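Local coordinates for protein phosphoglycerate kinase (Coxiella burnetii, PDB 4NG4) that catalyses reversible phosphoryl transfer between 1,3-bisphosphoglycerate and ADP, giving 3-phosphoglycerate and ATP in glycolysis, at residues L269-I274 against G303-A308; I274-L279 against S298-G303. All coordinates share one frame; numbering follows the deposited sequence.

How the contacts relate
Along the chain, segment 269-274 comes first and runs directly into 274-279; together they hold the whole of strand 272-276, the central strand of a small antiparallel sheet. The chain then makes strand 286-289, on one side of it, and returns as strand 298-300 on the other. Contact 2 closes this inner loop of 18 residues. Past Gly303 the chain enters helix 304-316, whose first turn meets the beginning of the same strand, so contact 1 closes a 28-residue loop with contact 2 nested inside it. The contacts share Ile274 and Gly303, their centres lie about 11 Å apart, and together they tie the sheet beside the bound ADP to the helix that follows it.

Contact 1: residues L269-I274 against G303-A308; sequences LPVDVI and GPNTSA
Asp272 OD1 accepts two hydrogen bonds from Thr306, one from OG1 at 2.6 Å and one from the backbone N at 2.8 Å. This is a strand carboxylate seated at the N-terminal end of a helix: Asp272 opens strand 272-276, and its acceptors meet the first turn of helix 304-316 in the nucleotide-binding domain. The hydroxyl meets OD1 nearly along its C-O axis, whereas the amide comes from the syn side, 24° out of the carboxylate plane. The other oxygen, Asp272 OD2, uses its syn lone pair for Asn305 N at 2.8 Å. Three bonds thus fix the rotation of the carboxylate, and donors at a helix start should stabilise its negative charge.

The torsion chi1 of 57° sets Asp272 CG between its own backbone N and carbonyl carbon, bringing the end of the side chain closer to the helix. There the carboxylate plane stands 82° from the Asn305 amide. The backbones also meet: Gly303 N donates to Asp272 O at 2.7 Å. Pro270, which also rests on Ala229 and Leu233 of helix 227-235, passes its CA 3.6 Å from Thr306 OG1. That same hydroxyl, while giving its proton to Asp272, receives a weak bond from Val271 N at 3.0 Å.

Contact 2: residues I274-L279 against S298-G303; sequences IVADEL and SIFDVG
With chi1 at -56°, CG of Phe300 lies anti to its carbonyl carbon and the ring comes to lie against Ala276 and Leu279 of segment 274-279; Leu279, with CG anti to its backbone N (chi1 179°) and CD1 turned by chi2, meets it. Leu279 CD1 sits over the ring centre, 4.2 Å from the centroid and 4° off the normal, a CH-pi contact. Ala276 CB lies at the ring's edge, 3.7 Å from Phe300 CE2. Ser298 O is above the opposite face, offset toward the rim.

The backbones of strands 272-276 and 298-300, neighbours in a three-stranded antiparallel sheet, are paired. Phe300 N donates to Ile274 O at 3.1 Å, and Ser298 N to Ala276 O at 3.2 Å, within a hydrogen-bonded pair. Between them, Val275 and Ile299 form a non-hydrogen-bonded pair, with Val275 CG1 4.2 Å from Ile299 CG1. The chain turns a corner at Asp301, whose O still accepts from Ile274 N at 2.9 Å.

Asp301 belongs to the magnesium site, and Gly337 N donates to its OD2, while Ile299 O makes a weak bond to ADP N6. Backbone pairing and an apolar ring contact thus hold segment 298-303, which meets the adenine through Ile299 and the metal through Asp301.

Contact 1: residues L269-I274 against G303-A308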
loop_
_atom_site.group_PDB
_atom_site.type_symbol
_atom_site.label_atom_id
_atom_site.label_comp_id
_atom_site.label_asym_id
_atom_site.label_seq_id
_atom_site.Cartn_x
_atom_site.Cartn_y
_atom_site.Cartn_z
ATOM N N LEU A 269 4.205 24.797 -4.631
ATOM C CA LEU A 269 5.345 24.128 -5.241
ATOM C C LEU A 269 6.612 24.559 -4.524
ATOM O O LEU A 269 6.592 25.529 -3.795
ATOM C CB LEU A 269 5.423 24.489 -6.720
ATOM C CG LEU A 269 4.565 23.691 -7.703
ATOM C CD1 LEU A 269 3.233 23.272 -7.115
ATOM C CD2 LEU A 269 4.391 24.532 -8.954
ATOM N N PRO A 270 7.723 23.833 -4.724
ATOM C CA PRO A 270 9.010 24.247 -4.138
ATOM C C PRO A 270 9.392 25.647 -4.562
ATOM O O PRO A 270 9.430 25.908 -5.769
ATOM C CB PRO A 270 10.005 23.236 -4.724
ATOM C CG PRO A 270 9.181 22.014 -5.025
ATOM C CD PRO A 270 7.816 22.527 -5.409
ATOM N N VAL A 271 9.655 26.536 -3.597
ATOM C CA VAL A 271 10.194 27.878 -3.915
ATOM C C VAL A 271 11.731 27.906 -3.802
ATOM O O VAL A 271 12.395 28.669 -4.507
ATOM C CB VAL A 271 9.565 29.000 -3.067
ATOM C CG1 VAL A 271 8.069 28.827 -2.975
ATOM C CG2 VAL A 271 10.171 29.023 -1.691
ATOM N N ASP A 272 12.288 27.077 -2.922
ATOM C CA ASP A 272 13.739 26.867 -2.856
ATOM C C ASP A 272 14.093 25.370 -2.870
ATOM O O ASP A 272 13.320 24.546 -2.388
ATOM C CB ASP A 272 14.363 27.593 -1.642
ATOM C CG ASP A 272 13.755 27.183 -0.290
ATOM O OD1 ASP A 272 12.839 26.336 -0.229
ATOM O OD2 ASP A 272 14.220 27.728 0.732
ATOM N N VAL A 273 15.258 25.040 -3.433
ATOM C CA VAL A 273 15.700 23.645 -3.647
ATOM C C VAL A 273 17.197 23.491 -3.393
ATOM O O VAL A 273 17.926 24.476 -3.379
ATOM C CB VAL A 273 15.443 23.190 -5.111
ATOM C CG1 VAL A 273 13.955 23.050 -5.397
ATOM C CG2 VAL A 273 16.082 24.155 -6.088
ATOM N N ILE A 274 17.672 22.267 -3.197
ATOM C CA ILE A 274 19.115 22.075 -3.139
ATOM C C ILE A 274 19.606 21.318 -4.354
ATOM O O ILE A 274 19.111 20.244 -4.678
ATOM C CB ILE A 274 19.598 21.395 -1.855
ATOM C CG1 ILE A 274 21.126 21.368 -1.815
ATOM C CG2 ILE A 274 19.103 19.991 -1.778
ATOM C CD1 ILE A 274 21.704 21.546 -0.399
ATOM N N GLY A 303 14.250 23.138 -0.268
ATOM C CA GLY A 303 15.026 24.017 0.607
ATOM C C GLY A 303 14.305 24.309 1.913
ATOM O O GLY A 303 13.206 23.799 2.145
ATOM N N PRO A 304 14.915 25.144 2.771
ATOM C CA PRO A 304 14.339 25.431 4.075
ATOM C C PRO A 304 12.992 26.175 4.006
ATOM O O PRO A 304 12.076 25.842 4.763
ATOM C CB PRO A 304 15.427 26.277 4.749
ATOM C CG PRO A 304 16.147 26.904 3.644
ATOM C CD PRO A 304 16.168 25.893 2.556
ATOM N N ASN A 305 12.873 27.156 3.105
ATOM C CA ASN A 305 11.622 27.934 2.935
ATOM C C ASN A 305 10.469 27.045 2.543
ATOM O O ASN A 305 9.371 27.164 3.092
ATOM C CB ASN A 305 11.764 29.033 1.874
ATOM C CG ASN A 305 10.653 30.069 1.949
ATOM O OD1 ASN A 305 9.640 29.971 1.263
ATOM N ND2 ASN A 305 10.842 31.067 2.788
ATOM N N THR A 306 10.734 26.145 1.603
ATOM C CA THR A 306 9.747 25.170 1.177
ATOM C C THR A 306 9.382 24.236 2.320
ATOM O O THR A 306 8.214 24.147 2.687
ATOM C CB THR A 306 10.240 24.337 -0.027
ATOM O OG1 THR A 306 10.672 25.200 -1.089
ATOM C CG2 THR A 306 9.120 23.421 -0.532
ATOM N N SER A 307 10.360 23.568 2.923
ATOM C CA SER A 307 10.015 22.590 3.963
ATOM C C SER A 307 9.518 23.236 5.261
ATOM O O SER A 307 9.161 22.530 6.186
ATOM C CB SER A 307 11.143 21.571 4.216
ATOM O OG SER A 307 12.380 22.187 4.448
ATOM N N ALA A 308 9.488 24.567 5.324
ATOM C CA ALA A 308 8.808 25.282 6.404
ATOM C C ALA A 308 7.328 25.494 6.043
ATOM O O ALA A 308 6.430 25.366 6.893
ATOM C CB ALA A 308 9.493 26.601 6.656
#

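Contact 2: residues I274-L279 against S298-G303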
loop_
_atom_site.group_PDB
_atom_site.type_symbol
_atom_site.label_atom_id
_atom_site.label_comp_id
_atom_site.label_asym_id
_atom_site.label_seq_id
_atom_site.Cartn_x
_atom_site.Cartn_y
_atom_site.Cartn_z
ATOM N N ILE A 274 17.672 22.267 -3.197
ATOM C CA ILE A 274 19.115 22.075 -3.139
ATOM C C ILE A 274 19.606 21.318 -4.354
ATOM O O ILE A 274 19.111 20.244 -4.678
ATOM C CB ILE A 274 19.598 21.395 -1.855
ATOM C CG1 ILE A 274 21.126 21.368 -1.815
ATOM C CG2 ILE A 274 19.103 19.991 -1.778
ATOM C CD1 ILE A 274 21.704 21.546 -0.399
ATOM N N VAL A 275 20.598 21.901 -5.012
ATOM C CA VAL A 275 21.074 21.425 -6.295
ATOM C C VAL A 275 22.542 21.065 -6.222
ATOM O O VAL A 275 23.274 21.560 -5.379
ATOM C CB VAL A 275 20.862 22.487 -7.424
ATOM C CG1 VAL A 275 19.443 23.004 -7.425
ATOM C CG2 VAL A 275 21.812 23.656 -7.278
ATOM N N ALA A 276 22.950 20.176 -7.112
ATOM C CA ALA A 276 24.337 19.783 -7.275
ATOM C C ALA A 276 24.491 19.409 -8.735
ATOM O O ALA A 276 23.494 19.226 -9.435
ATOM C CB ALA A 276 24.667 18.606 -6.388
ATOM N N ASP A 277 25.732 19.300 -9.198
ATOM C CA ASP A 277 25.987 18.950 -10.591
ATOM C C ASP A 277 26.364 17.471 -10.777
ATOM O O ASP A 277 26.745 17.055 -11.876
ATOM C CB ASP A 277 27.026 19.899 -11.207
ATOM C CG ASP A 277 28.455 19.559 -10.825
ATOM O OD1 ASP A 277 28.662 18.887 -9.786
ATOM O OD2 ASP A 277 29.372 19.983 -11.579
ATOM N N GLU A 278 26.256 16.691 -9.697
ATOM C CA GLU A 278 26.424 15.234 -9.738
ATOM C C GLU A 278 25.797 14.675 -8.467
ATOM O O GLU A 278 25.919 15.297 -7.415
ATOM C CB GLU A 278 27.916 14.837 -9.870
ATOM C CG GLU A 278 28.726 14.809 -8.563
ATOM C CD GLU A 278 30.226 14.677 -8.777
ATOM O OE1 GLU A 278 30.695 14.962 -9.902
ATOM O OE2 GLU A 278 30.934 14.295 -7.806
ATOM N N LEU A 279 25.118 13.533 -8.559
ATOM C CA LEU A 279 24.411 12.966 -7.412
ATOM C C LEU A 279 25.272 12.010 -6.597
ATOM O O LEU A 279 25.383 10.827 -6.925
ATOM C CB LEU A 279 23.138 12.253 -7.877
ATOM C CG LEU A 279 22.251 11.570 -6.814
ATOM C CD1 LEU A 279 22.017 12.446 -5.562
ATOM C CD2 LEU A 279 20.916 11.184 -7.444
ATOM N N SER A 298 20.788 19.874 -11.042
ATOM C CA SER A 298 19.541 19.131 -10.906
ATOM C C SER A 298 19.025 19.327 -9.493
ATOM O O SER A 298 19.814 19.465 -8.555
ATOM C CB SER A 298 19.768 17.633 -11.160
ATOM O OG SER A 298 20.646 17.391 -12.241
ATOM N N ILE A 299 17.705 19.320 -9.340
ATOM C CA ILE A 299 17.085 19.455 -8.025
ATOM C C ILE A 299 16.987 18.097 -7.336
ATOM O O ILE A 299 16.354 17.189 -7.853
ATOM C CB ILE A 299 15.684 20.059 -8.134
ATOM C CG1 ILE A 299 15.771 21.474 -8.748
ATOM C CG2 ILE A 299 15.017 20.107 -6.757
ATOM C CD1 ILE A 299 14.413 22.120 -9.031
ATOM N N PHE A 300 17.611 17.972 -6.164
ATOM C CA PHE A 300 17.579 16.737 -5.375
ATOM C C PHE A 300 16.827 16.846 -4.040
ATOM O O PHE A 300 16.622 15.848 -3.347
ATOM C CB PHE A 300 19.004 16.276 -5.098
ATOM C CG PHE A 300 19.839 16.072 -6.341
ATOM C CD1 PHE A 300 19.370 15.314 -7.393
ATOM C CD2 PHE A 300 21.099 16.624 -6.440
ATOM C CE1 PHE A 300 20.141 15.108 -8.517
ATOM C CE2 PHE A 300 21.869 16.424 -7.555
ATOM C CZ PHE A 300 21.386 15.661 -8.600
ATOM N N ASP A 301 16.425 18.048 -3.663
ATOM C CA ASP A 301 15.714 18.239 -2.401
ATOM C C ASP A 301 15.057 19.599 -2.395
ATOM O O ASP A 301 15.420 20.468 -3.177
ATOM C CB ASP A 301 16.674 18.129 -1.193
ATOM C CG ASP A 301 16.003 17.552 0.068
ATOM O OD1 ASP A 301 14.807 17.155 0.023
ATOM O OD2 ASP A 301 16.693 17.502 1.124
ATOM N N VAL A 302 14.076 19.764 -1.517
ATOM C CA VAL A 302 13.510 21.072 -1.230
ATOM C C VAL A 302 14.467 21.834 -0.342
ATOM O O VAL A 302 15.365 21.260 0.273
ATOM C CB VAL A 302 12.178 20.971 -0.463
ATOM C CG1 VAL A 302 11.127 20.223 -1.286
ATOM C CG2 VAL A 302 12.406 20.297 0.899
ATOM N N GLY A 303 14.250 23.138 -0.268
ATOM C CA GLY A 303 15.026 24.017 0.607
ATOM C C GLY A 303 14.305 24.309 1.913
ATOM O O GLY A 303 13.206 23.799 2.145
#